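Local atomic coordinates of internalin C2 (Listeria monocytogenes serotype 4b str. F2365, PDB entry 4FHO), a protein that is a leucine-rich-repeat protein of the internalin family, probably involved in adhesion to or invasion of host cells. Residues Ser8-Phe19 against Asn36-Leu46. Sequence-based numbering, arbitrary orientation.
Sequences SIAQPTPINVIF and NVTDAVTQADL
I15 and V41, the two residues most covered by this contact, meet through CG1 and CD1 of the isoleucine and CG1 of the valine. Their side chains cross at about a right angle, and I15 CG1 to V41 CG1, at 3.4 Å, is tighter than ordinary van der Waals packing. Two backbone bonds flank this pair: I15 N donates to D39 O (3.0 Å), while N16 N, the next amide of the helix 15-18, donates to V37 O in the turn N36-D39 at a more bent 136°. The other branch of V41, CG2, packs against I18 CD1 (3.7 Å), whose tip also faces L46 CD1; L46 CD2 lies at the edge of the F19 ring, near its plane. V41 N to T13 O (3.1 Å) and the weak return bond from T13 N to V41 O identify an antiparallel hydrogen-bonded pair, followed by P14 and A40 as a non-hydrogen-bonded pair.

Q43 holds the other end. With CG anti to the backbone N (chi1 -177°) and a bend at chi2, its chain brings OE1 to I9 N at 3.0 Å. The bond is nearly straight at the hydrogen (169°), although the donor is tilted from the carbonyl plane. Q43 NE2 bonds to Y67 O, so both ends of the amide are engaged. I15 and F19 also touch V28 of helix 22-31. The short antiparallel strand pair, with helices packed on it, is characteristic of the internalin N-terminal cap domain, an EF-hand-related unit that here adjoins the first leucine-rich repeats.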
ATOM      1  N   SER A   8      16.541  -5.774  17.884  1.00 95.54           N
ATOM      2  CA  SER A   8      17.353  -4.866  18.710  1.00 95.68           C
ATOM      3  C   SER A   8      18.830  -4.829  18.313  1.00 96.27           C
ATOM      4  O   SER A   8      19.465  -5.892  18.214  1.00 87.98           O
ATOM      5  CB  SER A   8      17.243  -5.281  20.183  1.00 99.79           C
ATOM      6  OG  SER A   8      17.943  -4.383  21.028  1.00 97.83           O
ATOM      7  N   ILE A   9      19.367  -3.615  18.108  1.00 88.23           N
ATOM      8  CA  ILE A   9      20.822  -3.406  17.931  1.00 95.36           C
ATOM      9  C   ILE A   9      21.603  -3.838  19.179  1.00 96.24           C
ATOM     10  O   ILE A   9      21.132  -3.646  20.301  1.00 98.06           O
ATOM     11  CB  ILE A   9      21.217  -1.942  17.538  1.00 93.25           C
ATOM     12  CG1 ILE A   9      20.774  -0.891  18.577  1.00 92.34           C
ATOM     13  CG2 ILE A   9      20.639  -1.582  16.175  1.00 94.84           C
ATOM     14  CD1 ILE A   9      21.373   0.480  18.361  1.00 83.77           C
ATOM     15  N   ALA A  10      22.785  -4.413  18.969  1.00103.48           N
ATOM     16  CA  ALA A  10      23.604  -4.977  20.063  1.00111.34           C
ATOM     17  C   ALA A  10      24.194  -3.920  21.016  1.00118.18           C
ATOM     18  O   ALA A  10      24.350  -4.183  22.216  1.00117.86           O
ATOM     19  CB  ALA A  10      24.717  -5.853  19.494  1.00108.81           C
ATOM     20  N   GLN A  11      24.538  -2.749  20.471  1.00111.59           N
ATOM     21  CA  GLN A  11      25.090  -1.621  21.246  1.00106.24           C
ATOM     22  C   GLN A  11      24.810  -0.277  20.521  1.00105.19           C
ATOM     23  O   GLN A  11      24.204  -0.287  19.442  1.00 93.14           O
ATOM     24  CB  GLN A  11      26.594  -1.864  21.539  1.00118.17           C
ATOM     25  CG  GLN A  11      27.618  -1.585  20.432  1.00121.41           C
ATOM     26  CD  GLN A  11      27.639  -2.637  19.337  1.00119.77           C
ATOM     27  OE1 GLN A  11      26.606  -2.988  18.775  1.00118.58           O
ATOM     28  NE2 GLN A  11      28.832  -3.139  19.021  1.00118.84           N
ATOM     29  N   PRO A  12      25.212   0.873  21.118  1.00105.98           N
ATOM     30  CA  PRO A  12      25.129   2.154  20.393  1.00 96.04           C
ATOM     31  C   PRO A  12      25.976   2.194  19.107  1.00 87.28           C
ATOM     32  O   PRO A  12      27.193   1.971  19.145  1.00 81.25           O
ATOM     33  CB  PRO A  12      25.629   3.170  21.425  1.00103.63           C
ATOM     34  CG  PRO A  12      25.251   2.568  22.732  1.00108.01           C
ATOM     35  CD  PRO A  12      25.464   1.095  22.555  1.00110.52           C
ATOM     36  N   THR A  13      25.306   2.451  17.983  1.00 83.53           N
ATOM     37  CA  THR A  13      25.887   2.335  16.642  1.00 86.84           C
ATOM     38  C   THR A  13      25.594   3.634  15.876  1.00 81.76           C
ATOM     39  O   THR A  13      24.545   4.230  16.113  1.00 70.20           O
ATOM     40  CB  THR A  13      25.251   1.141  15.895  1.00 86.83           C
ATOM     41  OG1 THR A  13      25.416  -0.042  16.685  1.00 86.52           O
ATOM     42  CG2 THR A  13      25.892   0.920  14.527  1.00 81.41           C
ATOM     43  N   PRO A  14      26.519   4.086  14.991  1.00 80.47           N
ATOM     44  CA  PRO A  14      26.216   5.260  14.171  1.00 79.69           C
ATOM     45  C   PRO A  14      25.005   5.047  13.258  1.00 76.78           C
ATOM     46  O   PRO A  14      24.783   3.924  12.780  1.00 76.19           O
ATOM     47  CB  PRO A  14      27.490   5.449  13.346  1.00 86.98           C
ATOM     48  CG  PRO A  14      28.570   4.909  14.210  1.00 94.09           C
ATOM     49  CD  PRO A  14      27.949   3.721  14.890  1.00 92.14           C
ATOM     50  N   ILE A  15      24.240   6.112  13.020  1.00 74.28           N
ATOM     51  CA  ILE A  15      23.026   6.034  12.185  1.00 67.01           C
ATOM     52  C   ILE A  15      23.337   5.552  10.757  1.00 69.47           C
ATOM     53  O   ILE A  15      22.558   4.762  10.192  1.00 66.04           O
ATOM     54  CB  ILE A  15      22.225   7.377  12.176  1.00 69.76           C
ATOM     55  CG1 ILE A  15      21.682   7.711  13.578  1.00 73.85           C
ATOM     56  CG2 ILE A  15      21.046   7.327  11.218  1.00 62.12           C
ATOM     57  CD1 ILE A  15      21.319   9.173  13.748  1.00 75.89           C
ATOM     58  N   ASN A  16      24.471   5.980  10.193  1.00 66.19           N
ATOM     59  CA  ASN A  16      24.856   5.562   8.814  1.00 66.72           C
ATOM     60  C   ASN A  16      25.487   4.163   8.676  1.00 70.61           C
ATOM     61  O   ASN A  16      25.832   3.765   7.564  1.00 75.74           O
ATOM     62  CB  ASN A  16      25.705   6.643   8.108  1.00 72.97           C
ATOM     63  CG  ASN A  16      27.104   6.823   8.703  1.00 74.24           C
ATOM     64  OD1 ASN A  16      27.441   6.298   9.760  1.00 69.16           O
ATOM     65  ND2 ASN A  16      27.920   7.593   8.008  1.00 83.56           N
ATOM     66  N   VAL A  17      25.671   3.456   9.796  1.00 73.39           N
ATOM     67  CA  VAL A  17      26.047   2.024   9.814  1.00 73.95           C
ATOM     68  C   VAL A  17      24.774   1.191   9.758  1.00 73.71           C
ATOM     69  O   VAL A  17      24.653   0.306   8.908  1.00 76.59           O
ATOM     70  CB  VAL A  17      26.830   1.632  11.091  1.00 76.94           C
ATOM     71  CG1 VAL A  17      27.007   0.113  11.207  1.00 80.99           C
ATOM     72  CG2 VAL A  17      28.191   2.321  11.130  1.00 82.32           C
ATOM     73  N   ILE A  18      23.853   1.475  10.688  1.00 72.19           N
ATOM     74  CA  ILE A  18      22.533   0.810  10.783  1.00 70.08           C
ATOM     75  C   ILE A  18      21.719   1.017   9.495  1.00 70.38           C
ATOM     76  O   ILE A  18      21.156   0.071   8.971  1.00 68.37           O
ATOM     77  CB  ILE A  18      21.683   1.354  11.966  1.00 70.51           C
ATOM     78  CG1 ILE A  18      22.355   1.147  13.327  1.00 74.04           C
ATOM     79  CG2 ILE A  18      20.314   0.678  12.028  1.00 70.71           C
ATOM     80  CD1 ILE A  18      21.738   2.029  14.393  1.00 72.90           C
ATOM     81  N   PHE A  19      21.655   2.265   9.017  1.00 67.79           N
ATOM     82  CA  PHE A  19      20.930   2.644   7.792  1.00 63.71           C
ATOM     83  C   PHE A  19      21.961   3.038   6.731  1.00 69.74           C
ATOM     84  O   PHE A  19      22.366   4.212   6.669  1.00 65.71           O
ATOM     85  CB  PHE A  19      19.973   3.795   8.070  1.00 60.43           C
ATOM     86  CG  PHE A  19      18.914   3.461   9.072  1.00 68.41           C
ATOM     87  CD1 PHE A  19      17.702   2.904   8.665  1.00 62.66           C
ATOM     88  CD2 PHE A  19      19.121   3.693  10.436  1.00 68.61           C
ATOM     89  CE1 PHE A  19      16.715   2.594   9.596  1.00 62.87           C
ATOM     90  CE2 PHE A  19      18.136   3.373  11.371  1.00 72.20           C
ATOM     91  CZ  PHE A  19      16.930   2.819  10.949  1.00 64.63           C
ATOM     92  N   ASN A  36      24.031  14.812  13.231  1.00 88.47           N
ATOM     93  CA  ASN A  36      24.747  14.224  12.086  1.00 85.76           C
ATOM     94  C   ASN A  36      24.404  12.733  11.915  1.00 79.44           C
ATOM     95  O   ASN A  36      24.139  12.047  12.904  1.00 80.69           O
ATOM     96  CB  ASN A  36      26.263  14.392  12.305  1.00 89.66           C
ATOM     97  CG  ASN A  36      27.067  14.339  11.007  1.00100.83           C
ATOM     98  OD1 ASN A  36      27.042  13.345  10.274  1.00103.35           O
ATOM     99  ND2 ASN A  36      27.800  15.411  10.727  1.00103.96           N
ATOM    100  N   VAL A  37      24.430  12.243  10.671  1.00 75.79           N
ATOM    101  CA  VAL A  37      24.247  10.799  10.370  1.00 73.53           C
ATOM    102  C   VAL A  37      25.372   9.903  10.929  1.00 79.10           C
ATOM    103  O   VAL A  37      25.169   8.701  11.097  1.00 78.34           O
ATOM    104  CB  VAL A  37      24.115  10.503   8.858  1.00 69.39           C
ATOM    105  CG1 VAL A  37      22.873  11.162   8.272  1.00 70.05           C
ATOM    106  CG2 VAL A  37      25.379  10.919   8.110  1.00 73.86           C
ATOM    107  N   THR A  38      26.550  10.487  11.189  1.00 81.63           N
ATOM    108  CA  THR A  38      27.631   9.807  11.910  1.00 77.59           C
ATOM    109  C   THR A  38      27.398   9.681  13.426  1.00 77.27           C
ATOM    110  O   THR A  38      28.162   8.966  14.079  1.00 76.85           O
ATOM    111  CB  THR A  38      29.009  10.482  11.673  1.00 82.62           C
ATOM    112  OG1 THR A  38      28.941  11.868  12.016  1.00 83.11           O
ATOM    113  CG2 THR A  38      29.433  10.355  10.219  1.00 81.00           C
ATOM    114  N   ASP A  39      26.385  10.362  13.987  1.00 74.83           N
ATOM    115  CA  ASP A  39      26.096  10.270  15.434  1.00 80.27           C
ATOM    116  C   ASP A  39      25.512   8.913  15.801  1.00 83.21           C
ATOM    117  O   ASP A  39      24.822   8.279  14.994  1.00 71.79           O
ATOM    118  CB  ASP A  39      25.111  11.342  15.928  1.00 83.69           C
ATOM    119  CG  ASP A  39      25.635  12.761  15.777  1.00 86.00           C
ATOM    120  OD1 ASP A  39      26.863  12.980  15.804  1.00 92.55           O
ATOM    121  OD2 ASP A  39      24.792  13.670  15.631  1.00 93.66           O
ATOM    122  N   ALA A  40      25.777   8.512  17.042  1.00 78.83           N
ATOM    123  CA  ALA A  40      25.288   7.265  17.618  1.00 83.36           C
ATOM    124  C   ALA A  40      23.794   7.390  17.956  1.00 84.40           C
ATOM    125  O   ALA A  40      23.303   8.490  18.262  1.00 80.44           O
ATOM    126  CB  ALA A  40      26.106   6.892  18.876  1.00 86.07           C
ATOM    127  N   VAL A  41      23.082   6.265  17.871  1.00 80.14           N
ATOM    128  CA  VAL A  41      21.730   6.121  18.440  1.00 76.56           C
ATOM    129  C   VAL A  41      21.672   4.845  19.284  1.00 82.15           C
ATOM    130  O   VAL A  41      22.406   3.871  19.015  1.00 79.39           O
ATOM    131  CB  VAL A  41      20.630   6.112  17.362  1.00 76.85           C
ATOM    132  CG1 VAL A  41      20.498   7.492  16.750  1.00 66.93           C
ATOM    133  CG2 VAL A  41      20.913   5.071  16.291  1.00 74.93           C
ATOM    134  N   THR A  42      20.844   4.883  20.335  1.00 85.21           N
ATOM    135  CA  THR A  42      20.516   3.695  21.139  1.00 85.89           C
ATOM    136  C   THR A  42      19.323   3.006  20.475  1.00 83.20           C
ATOM    137  O   THR A  42      18.695   3.575  19.565  1.00 77.72           O
ATOM    138  CB  THR A  42      20.143   4.062  22.592  1.00 87.93           C
ATOM    139  OG1 THR A  42      18.963   4.878  22.599  1.00 90.59           O
ATOM    140  CG2 THR A  42      21.274   4.832  23.262  1.00 91.60           C
ATOM    141  N   GLN A  43      19.014   1.790  20.927  1.00 81.79           N
ATOM    142  CA  GLN A  43      17.792   1.097  20.506  1.00 81.42           C
ATOM    143  C   GLN A  43      16.527   1.842  20.959  1.00 85.71           C
ATOM    144  O   GLN A  43      15.538   1.861  20.220  1.00 83.98           O
ATOM    145  CB  GLN A  43      17.770  -0.363  20.986  1.00 84.82           C
ATOM    146  CG  GLN A  43      16.564  -1.185  20.526  1.00 84.04           C
ATOM    147  CD  GLN A  43      16.349  -1.146  19.017  1.00 82.05           C
ATOM    148  OE1 GLN A  43      17.272  -1.408  18.238  1.00 76.97           O
ATOM    149  NE2 GLN A  43      15.131  -0.813  18.601  1.00 73.81           N
ATOM    150  N   ALA A  44      16.574   2.451  22.152  1.00 86.69           N
ATOM    151  CA  ALA A  44      15.489   3.329  22.647  1.00 91.09           C
ATOM    152  C   ALA A  44      15.153   4.506  21.707  1.00 84.33           C
ATOM    153  O   ALA A  44      13.976   4.843  21.557  1.00 86.87           O
ATOM    154  CB  ALA A  44      15.809   3.852  24.041  1.00 95.43           C
ATOM    155  N   ASP A  45      16.174   5.115  21.091  1.00 80.34           N
ATOM    156  CA  ASP A  45      15.968   6.185  20.081  1.00 81.59           C
ATOM    157  C   ASP A  45      15.223   5.647  18.866  1.00 76.10           C
ATOM    158  O   ASP A  45      14.292   6.279  18.374  1.00 75.04           O
ATOM    159  CB  ASP A  45      17.291   6.778  19.581  1.00 83.72           C
ATOM    160  CG  ASP A  45      18.071   7.485  20.661  1.00 85.13           C
ATOM    161  OD1 ASP A  45      17.580   8.511  21.168  1.00 90.81           O
ATOM    162  OD2 ASP A  45      19.183   7.019  20.978  1.00 87.91           O
ATOM    163  N   LEU A  46      15.651   4.473  18.396  1.00 74.78           N
ATOM    164  CA  LEU A  46      14.988   3.778  17.284  1.00 71.92           C
ATOM    165  C   LEU A  46      13.552   3.357  17.640  1.00 71.06           C
ATOM    166  O   LEU A  46      12.648   3.529  16.828  1.00 71.57           O
ATOM    167  CB  LEU A  46      15.828   2.574  16.822  1.00 66.01           C
ATOM    168  CG  LEU A  46      17.237   2.848  16.272  1.00 65.29           C
ATOM    169  CD1 LEU A  46      17.865   1.579  15.736  1.00 62.55           C
ATOM    170  CD2 LEU A  46      17.192   3.888  15.156  1.00 65.60           C
TER